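Local coordinates for ORF10 (Moritella marina, PDB 6RIW), which probably elongates acyl chains as the ketosynthase–chain length factor didomain of a polyunsaturated fatty acid synthase, condensing acyl units into 3-oxoacyl products, at residues L12-Q17 against G367-A372; A220-A225 against A373-M378. All coordinates share one frame; numbering follows the deposited sequence.

Contact 1. Residues L12-Q17 against G367-A372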
ATOM      1  N   LEU A  12      13.615 -12.499  -6.599  1.00 16.07           N
ATOM      2  CA  LEU A  12      13.452 -13.565  -5.610  1.00 16.86           C
ATOM      3  C   LEU A  12      12.058 -14.103  -5.881  1.00 20.34           C
ATOM      4  O   LEU A  12      11.062 -13.535  -5.422  1.00 16.72           O
ATOM      5  CB  LEU A  12      13.625 -13.074  -4.172  1.00 15.21           C
ATOM      6  CG  LEU A  12      13.524 -14.129  -3.078  1.00 22.67           C
ATOM      7  CD1 LEU A  12      14.598 -15.208  -3.288  1.00 18.44           C
ATOM      8  CD2 LEU A  12      13.694 -13.440  -1.720  1.00 19.20           C
ATOM      9  N   PHE A  13      11.995 -15.179  -6.656  1.00 16.94           N
ATOM     10  CA  PHE A  13      10.757 -15.787  -7.116  1.00 17.83           C
ATOM     11  C   PHE A  13      10.626 -17.184  -6.536  1.00 16.81           C
ATOM     12  O   PHE A  13      11.625 -17.780  -6.117  1.00 20.61           O
ATOM     13  CB  PHE A  13      10.728 -15.898  -8.649  1.00 18.31           C
ATOM     14  CG  PHE A  13      10.756 -14.585  -9.381  1.00 17.17           C
ATOM     15  CD1 PHE A  13      10.393 -13.386  -8.757  1.00 18.08           C
ATOM     16  CD2 PHE A  13      11.141 -14.555 -10.713  1.00 16.18           C
ATOM     17  CE1 PHE A  13      10.422 -12.183  -9.448  1.00 16.77           C
ATOM     18  CE2 PHE A  13      11.173 -13.361 -11.424  1.00 17.93           C
ATOM     19  CZ  PHE A  13      10.804 -12.164 -10.790  1.00 20.67           C
ATOM     20  N   PRO A  14       9.413 -17.752  -6.498  1.00 18.74           N
ATOM     21  CA  PRO A  14       9.305 -19.168  -6.138  1.00 20.15           C
ATOM     22  C   PRO A  14      10.254 -19.973  -7.016  1.00 20.56           C
ATOM     23  O   PRO A  14      10.204 -19.863  -8.248  1.00 23.48           O
ATOM     24  CB  PRO A  14       7.834 -19.505  -6.411  1.00 22.11           C
ATOM     25  CG  PRO A  14       7.108 -18.165  -6.282  1.00 21.12           C
ATOM     26  CD  PRO A  14       8.095 -17.130  -6.758  1.00 18.69           C
ATOM     27  N   GLY A  15      11.194 -20.689  -6.396  1.00 22.29           N
ATOM     28  CA  GLY A  15      12.141 -21.503  -7.120  1.00 22.45           C
ATOM     29  C   GLY A  15      13.467 -20.858  -7.474  1.00 23.27           C
ATOM     30  O   GLY A  15      14.396 -21.590  -7.835  1.00 21.92           O
ATOM     31  N   SER A  16      13.615 -19.533  -7.400  1.00 20.77           N
ATOM     32  CA  SER A  16      14.858 -18.951  -7.905  1.00 20.08           C
ATOM     33  C   SER A  16      15.246 -17.681  -7.158  1.00 22.14           C
ATOM     34  O   SER A  16      14.398 -16.987  -6.590  1.00 19.08           O
ATOM     35  CB  SER A  16      14.765 -18.678  -9.417  1.00 22.46           C
ATOM     36  OG  SER A  16      13.831 -17.659  -9.705  1.00 24.36           O
ATOM     37  N   GLN A  17      16.556 -17.390  -7.168  1.00 18.91           N
ATOM     38  CA  GLN A  17      17.103 -16.220  -6.486  1.00 23.74           C
ATOM     39  C   GLN A  17      17.941 -15.338  -7.403  1.00 21.87           C
ATOM     40  O   GLN A  17      18.581 -14.395  -6.921  1.00 19.42           O
ATOM     41  CB  GLN A  17      17.949 -16.648  -5.276  1.00 25.74           C
ATOM     42  CG  GLN A  17      17.302 -17.699  -4.383  1.00 29.00           C
ATOM     43  CD  GLN A  17      18.230 -18.149  -3.267  1.00 35.45           C
ATOM     44  OE1 GLN A  17      19.365 -17.676  -3.167  1.00 38.58           O
ATOM     45  NE2 GLN A  17      17.758 -19.074  -2.430  1.00 41.08           N
ATOM     46  N   GLY A 367       2.649 -19.180 -10.210  1.00 22.04           N
ATOM     47  CA  GLY A 367       1.487 -18.616  -9.556  1.00 19.86           C
ATOM     48  C   GLY A 367       1.405 -17.115  -9.774  1.00 21.52           C
ATOM     49  O   GLY A 367       2.212 -16.498 -10.480  1.00 22.16           O
ATOM     50  N   HIS A 368       0.398 -16.512  -9.147  1.00 18.97           N
ATOM     51  CA  HIS A 368       0.134 -15.076  -9.264  1.00 18.37           C
ATOM     52  C   HIS A 368       0.779 -14.384  -8.063  1.00 18.78           C
ATOM     53  O   HIS A 368       0.289 -14.499  -6.936  1.00 18.73           O
ATOM     54  CB  HIS A 368      -1.376 -14.833  -9.332  1.00 20.96           C
ATOM     55  CG  HIS A 368      -1.780 -13.388  -9.407  1.00 24.48           C
ATOM     56  ND1 HIS A 368      -0.869 -12.352  -9.431  1.00 24.73           N
ATOM     57  CD2 HIS A 368      -3.002 -12.811  -9.516  1.00 26.48           C
ATOM     58  CE1 HIS A 368      -1.514 -11.199  -9.510  1.00 25.82           C
ATOM     59  NE2 HIS A 368      -2.809 -11.450  -9.570  1.00 21.14           N
ATOM     60  N   LEU A 369       1.870 -13.667  -8.308  1.00 18.88           N
ATOM     61  CA  LEU A 369       2.646 -13.043  -7.237  1.00 17.69           C
ATOM     62  C   LEU A 369       2.045 -11.721  -6.729  1.00 19.04           C
ATOM     63  O   LEU A 369       2.752 -10.954  -6.056  1.00 17.82           O
ATOM     64  CB  LEU A 369       4.090 -12.823  -7.711  1.00 16.61           C
ATOM     65  CG  LEU A 369       5.108 -13.915  -7.375  1.00 22.75           C
ATOM     66  CD1 LEU A 369       4.652 -15.294  -7.856  1.00 22.37           C
ATOM     67  CD2 LEU A 369       6.529 -13.586  -7.882  1.00 19.26           C
ATOM     68  N   LEU A 370       0.788 -11.418  -7.055  1.00 18.47           N
ATOM     69  CA  LEU A 370       0.058 -10.290  -6.463  1.00 16.70           C
ATOM     70  C   LEU A 370       0.771  -8.989  -6.812  1.00 16.36           C
ATOM     71  O   LEU A 370       0.945  -8.696  -8.009  1.00 15.68           O
ATOM     72  CB  LEU A 370      -0.096 -10.580  -4.969  1.00 16.51           C
ATOM     73  CG  LEU A 370      -0.695 -11.952  -4.615  1.00 18.90           C
ATOM     74  CD1 LEU A 370      -0.792 -12.163  -3.102  1.00 21.99           C
ATOM     75  CD2 LEU A 370      -2.072 -12.111  -5.270  1.00 21.89           C
ATOM     76  N   THR A 371       1.166  -8.158  -5.835  1.00 18.18           N
ATOM     77  CA  THR A 371       1.808  -6.887  -6.179  1.00 13.89           C
ATOM     78  C   THR A 371       3.099  -7.093  -6.955  1.00 16.43           C
ATOM     79  O   THR A 371       3.505  -6.206  -7.715  1.00 16.38           O
ATOM     80  CB  THR A 371       2.059  -6.076  -4.910  1.00 14.81           C
ATOM     81  OG1 THR A 371       2.583  -6.937  -3.895  1.00 18.15           O
ATOM     82  CG2 THR A 371       0.729  -5.511  -4.421  1.00 15.23           C
ATOM     83  N   ALA A 372       3.736  -8.253  -6.816  1.00 13.71           N
ATOM     84  CA  ALA A 372       4.972  -8.519  -7.533  1.00 13.38           C
ATOM     85  C   ALA A 372       4.757  -9.262  -8.846  1.00 15.49           C
ATOM     86  O   ALA A 372       5.742  -9.682  -9.460  1.00 16.18           O
ATOM     87  CB  ALA A 372       5.924  -9.330  -6.646  1.00 15.16           C
TER
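L369 reaches across to F13 and P14 with both of its terminal methyls, and the contact is wholly apolar. Its CD2 sits 4.0 Å from CD1 of F13, approaching the ring obliquely while the two side chains cross at about a right angle. The same methyl lies 4.0 Å from CD of P14, so it fits in the angle between the phenyl and pyrrolidine rings. The other methyl, CD1, lies 4.1 Å from CG of P14, the leucine and proline side chains pointing at each other. F13 comes within range because its CG is anti to the carbonyl carbon (chi1 -63°), which brings CD1 toward L369; F22 of helix 19-27 adds an edge-to-face ring contact.

Residues F13 to S16 make a type II beta turn, just after strand 4-12 of the ketosynthase's thiolase-like fold. P14 suits the second position with its fixed phi, and G15 the third, where phi is 93° and a CB would press on the preceding carbonyl oxygen. Two backbone bonds close the turn, S16 N to F13 O at 2.9 Å and F13 N to S16 O. G367, with positive phi, ends helix 363-366 and opens the loop that presents L369; A372 N then bonds to L369 O at 3.0 Å. With an alanine in place of L369, both methyls would be lost, and F13 and P14 would probably face a gap on this side. The next residue, L370, is also apolar and puts CD2 over the centre of the H368 ring, 4.2 Å above its plane.

Contact 2. Residues A220-A225 against A373-M378; sequences AGAVSA and AGMPGM
In the thiolase fold of a ketosynthase, buried helices lie between two layers of sheet, and here one of them, helix 374-387, rests against strand 217-224. The axes of the short strand and helix segments come within 9.1 Å, with an angle of 132° between their directions. That separation is bridged chiefly by one side chain, M375, whose neighbours on the strand are small: A220, G221 and A222.

M375 leaves the helix toward the strand with CG beside its own backbone N and anti to the carbonyl carbon (chi1 -72°). Further bends at chi2 and chi3 fold the chain over, so that it lies along the strand and its successive atoms meet successive residues, from A222 back to A220. CG comes first, 4.3 Å from CB of A222 and 4.1 Å from the A222 backbone N. The alanine methyl points toward the helix and is short enough to let the methionine settle beside it; it also touches S199 of helix 198-211, which M375 touches as well.

SD then passes G221, 3.8 Å from its CA. The glycine is nearly fully extended, and having no side chain it exposes its CA directly to the sulfur, while a CB here would lie against the methionine methyl. Methionine suits the spot because an unbranched, flexible thioether can follow the strand surface more readily than a branched or ring side chain probably could. V223, next along, points away from the helix, as the alternation of a strand requires. On the helix, M378 N bonds to G374 O at 2.8 Å. At the chain's end, CE of M375 lies 3.9 Å from CA of G221 and 4.0 Å from the carbonyl O of A220.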
ATOM      1  N   ALA A 220      13.039   0.360  -9.603  1.00 13.86           N
ATOM      2  CA  ALA A 220      11.610   0.101  -9.668  1.00 14.22           C
ATOM      3  C   ALA A 220      11.382  -1.388  -9.474  1.00 17.21           C
ATOM      4  O   ALA A 220      12.026  -2.219 -10.120  1.00 14.90           O
ATOM      5  CB  ALA A 220      10.992   0.566 -10.996  1.00 14.72           C
ATOM      6  N   GLY A 221      10.447  -1.725  -8.610  1.00 14.85           N
ATOM      7  CA  GLY A 221      10.249  -3.117  -8.292  1.00 16.66           C
ATOM      8  C   GLY A 221       9.023  -3.281  -7.432  1.00 15.50           C
ATOM      9  O   GLY A 221       8.207  -2.364  -7.320  1.00 13.55           O
ATOM     10  N   ALA A 222       8.904  -4.464  -6.829  1.00 12.40           N
ATOM     11  CA  ALA A 222       7.745  -4.774  -6.000  1.00 12.98           C
ATOM     12  C   ALA A 222       8.063  -5.954  -5.098  1.00 15.34           C
ATOM     13  O   ALA A 222       8.994  -6.722  -5.350  1.00 13.32           O
ATOM     14  CB  ALA A 222       6.506  -5.082  -6.847  1.00 14.03           C
ATOM     15  N   VAL A 223       7.248  -6.103  -4.061  1.00 11.77           N
ATOM     16  CA  VAL A 223       7.381  -7.178  -3.087  1.00 13.56           C
ATOM     17  C   VAL A 223       5.971  -7.594  -2.705  1.00 16.03           C
ATOM     18  O   VAL A 223       5.055  -6.759  -2.643  1.00 15.09           O
ATOM     19  CB  VAL A 223       8.224  -6.746  -1.861  1.00 16.20           C
ATOM     20  CG1 VAL A 223       7.570  -5.560  -1.146  1.00 16.69           C
ATOM     21  CG2 VAL A 223       8.406  -7.912  -0.879  1.00 14.36           C
ATOM     22  N   SER A 224       5.783  -8.904  -2.559  1.00 13.82           N
ATOM     23  CA  SER A 224       4.543  -9.518  -2.106  1.00 13.71           C
ATOM     24  C   SER A 224       4.961 -10.462  -0.984  1.00 14.89           C
ATOM     25  O   SER A 224       5.504 -11.543  -1.249  1.00 16.32           O
ATOM     26  CB  SER A 224       3.851 -10.257  -3.261  1.00 16.01           C
ATOM     27  OG  SER A 224       2.881 -11.182  -2.798  1.00 19.86           O
ATOM     28  N   ALA A 225       4.741 -10.050   0.269  1.00 12.79           N
ATOM     29  CA  ALA A 225       5.124 -10.860   1.434  1.00 14.28           C
ATOM     30  C   ALA A 225       4.101 -10.713   2.555  1.00 18.12           C
ATOM     31  O   ALA A 225       4.448 -10.622   3.743  1.00 17.88           O
ATOM     32  CB  ALA A 225       6.510 -10.470   1.946  1.00 14.58           C
ATOM     33  N   ALA A 373       3.506  -9.448  -9.283  1.00 19.04           N
ATOM     34  CA  ALA A 373       3.249 -10.331 -10.424  1.00 19.83           C
ATOM     35  C   ALA A 373       3.902  -9.825 -11.700  1.00 21.96           C
ATOM     36  O   ALA A 373       4.329 -10.627 -12.546  1.00 23.64           O
ATOM     37  CB  ALA A 373       1.741 -10.500 -10.645  1.00 18.64           C
ATOM     38  N   GLY A 374       3.964  -8.508 -11.885  1.00 19.47           N
ATOM     39  CA  GLY A 374       4.587  -8.006 -13.089  1.00 19.25           C
ATOM     40  C   GLY A 374       6.083  -8.239 -13.146  1.00 20.57           C
ATOM     41  O   GLY A 374       6.652  -8.227 -14.241  1.00 20.10           O
ATOM     42  N   MET A 375       6.739  -8.437 -11.997  1.00 19.13           N
ATOM     43  CA  MET A 375       8.196  -8.587 -12.022  1.00 18.67           C
ATOM     44  C   MET A 375       8.645  -9.809 -12.825  1.00 20.20           C
ATOM     45  O   MET A 375       9.473  -9.645 -13.740  1.00 19.06           O
ATOM     46  CB  MET A 375       8.753  -8.608 -10.594  1.00 14.47           C
ATOM     47  CG  MET A 375       8.732  -7.247  -9.821  1.00 15.41           C
ATOM     48  SD  MET A 375       9.036  -5.750 -10.754  1.00 22.55           S
ATOM     49  CE  MET A 375      10.787  -5.879 -11.044  1.00 16.98           C
ATOM     50  N   PRO A 376       8.167 -11.036 -12.566  1.00 19.64           N
ATOM     51  CA  PRO A 376       8.595 -12.152 -13.437  1.00 18.51           C
ATOM     52  C   PRO A 376       8.143 -11.996 -14.879  1.00 21.35           C
ATOM     53  O   PRO A 376       8.857 -12.436 -15.793  1.00 19.24           O
ATOM     54  CB  PRO A 376       7.960 -13.389 -12.777  1.00 19.11           C
ATOM     55  CG  PRO A 376       6.822 -12.860 -11.962  1.00 18.56           C
ATOM     56  CD  PRO A 376       7.274 -11.508 -11.484  1.00 19.25           C
ATOM     57  N   GLY A 377       6.976 -11.391 -15.109  1.00 20.01           N
ATOM     58  CA  GLY A 377       6.542 -11.146 -16.478  1.00 22.26           C
ATOM     59  C   GLY A 377       7.500 -10.242 -17.231  1.00 21.77           C
ATOM     60  O   GLY A 377       7.946 -10.567 -18.337  1.00 22.46           O
ATOM     61  N   MET A 378       7.842  -9.092 -16.632  1.00 19.85           N
ATOM     62  CA  MET A 378       8.776  -8.178 -17.287  1.00 21.76           C
ATOM     63  C   MET A 378      10.160  -8.802 -17.415  1.00 22.57           C
ATOM     64  O   MET A 378      10.849  -8.594 -18.418  1.00 19.49           O
ATOM     65  CB  MET A 378       8.866  -6.852 -16.522  1.00 23.83           C
ATOM     66  CG  MET A 378       7.608  -6.009 -16.580  1.00 19.85           C
ATOM     67  SD  MET A 378       7.822  -4.389 -15.790  1.00 23.27           S
ATOM     68  CE  MET A 378       7.746  -4.864 -14.045  1.00 21.36           C
TER

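How the contacts relate
Contacts 1 and 2 have centres about 7 Å apart, and the chain runs directly from 367-372 into 373-378, so the loop carrying L369 leads into the helix carrying M375. Cross-contacts join them. T371 OG1 makes a probable hydrogen bond of 2.8 Å to V223 O, tying the loop to the strand, and L369 O packs 3.1 Å from S224 CB. F13 joins both contacts as well, its CZ lying 3.4 Å from P376 N. H368 packs on C196, consistent with the Cys-His-His site of ketosynthases. The magnesium site at M1 and K286 lies away from both contacts.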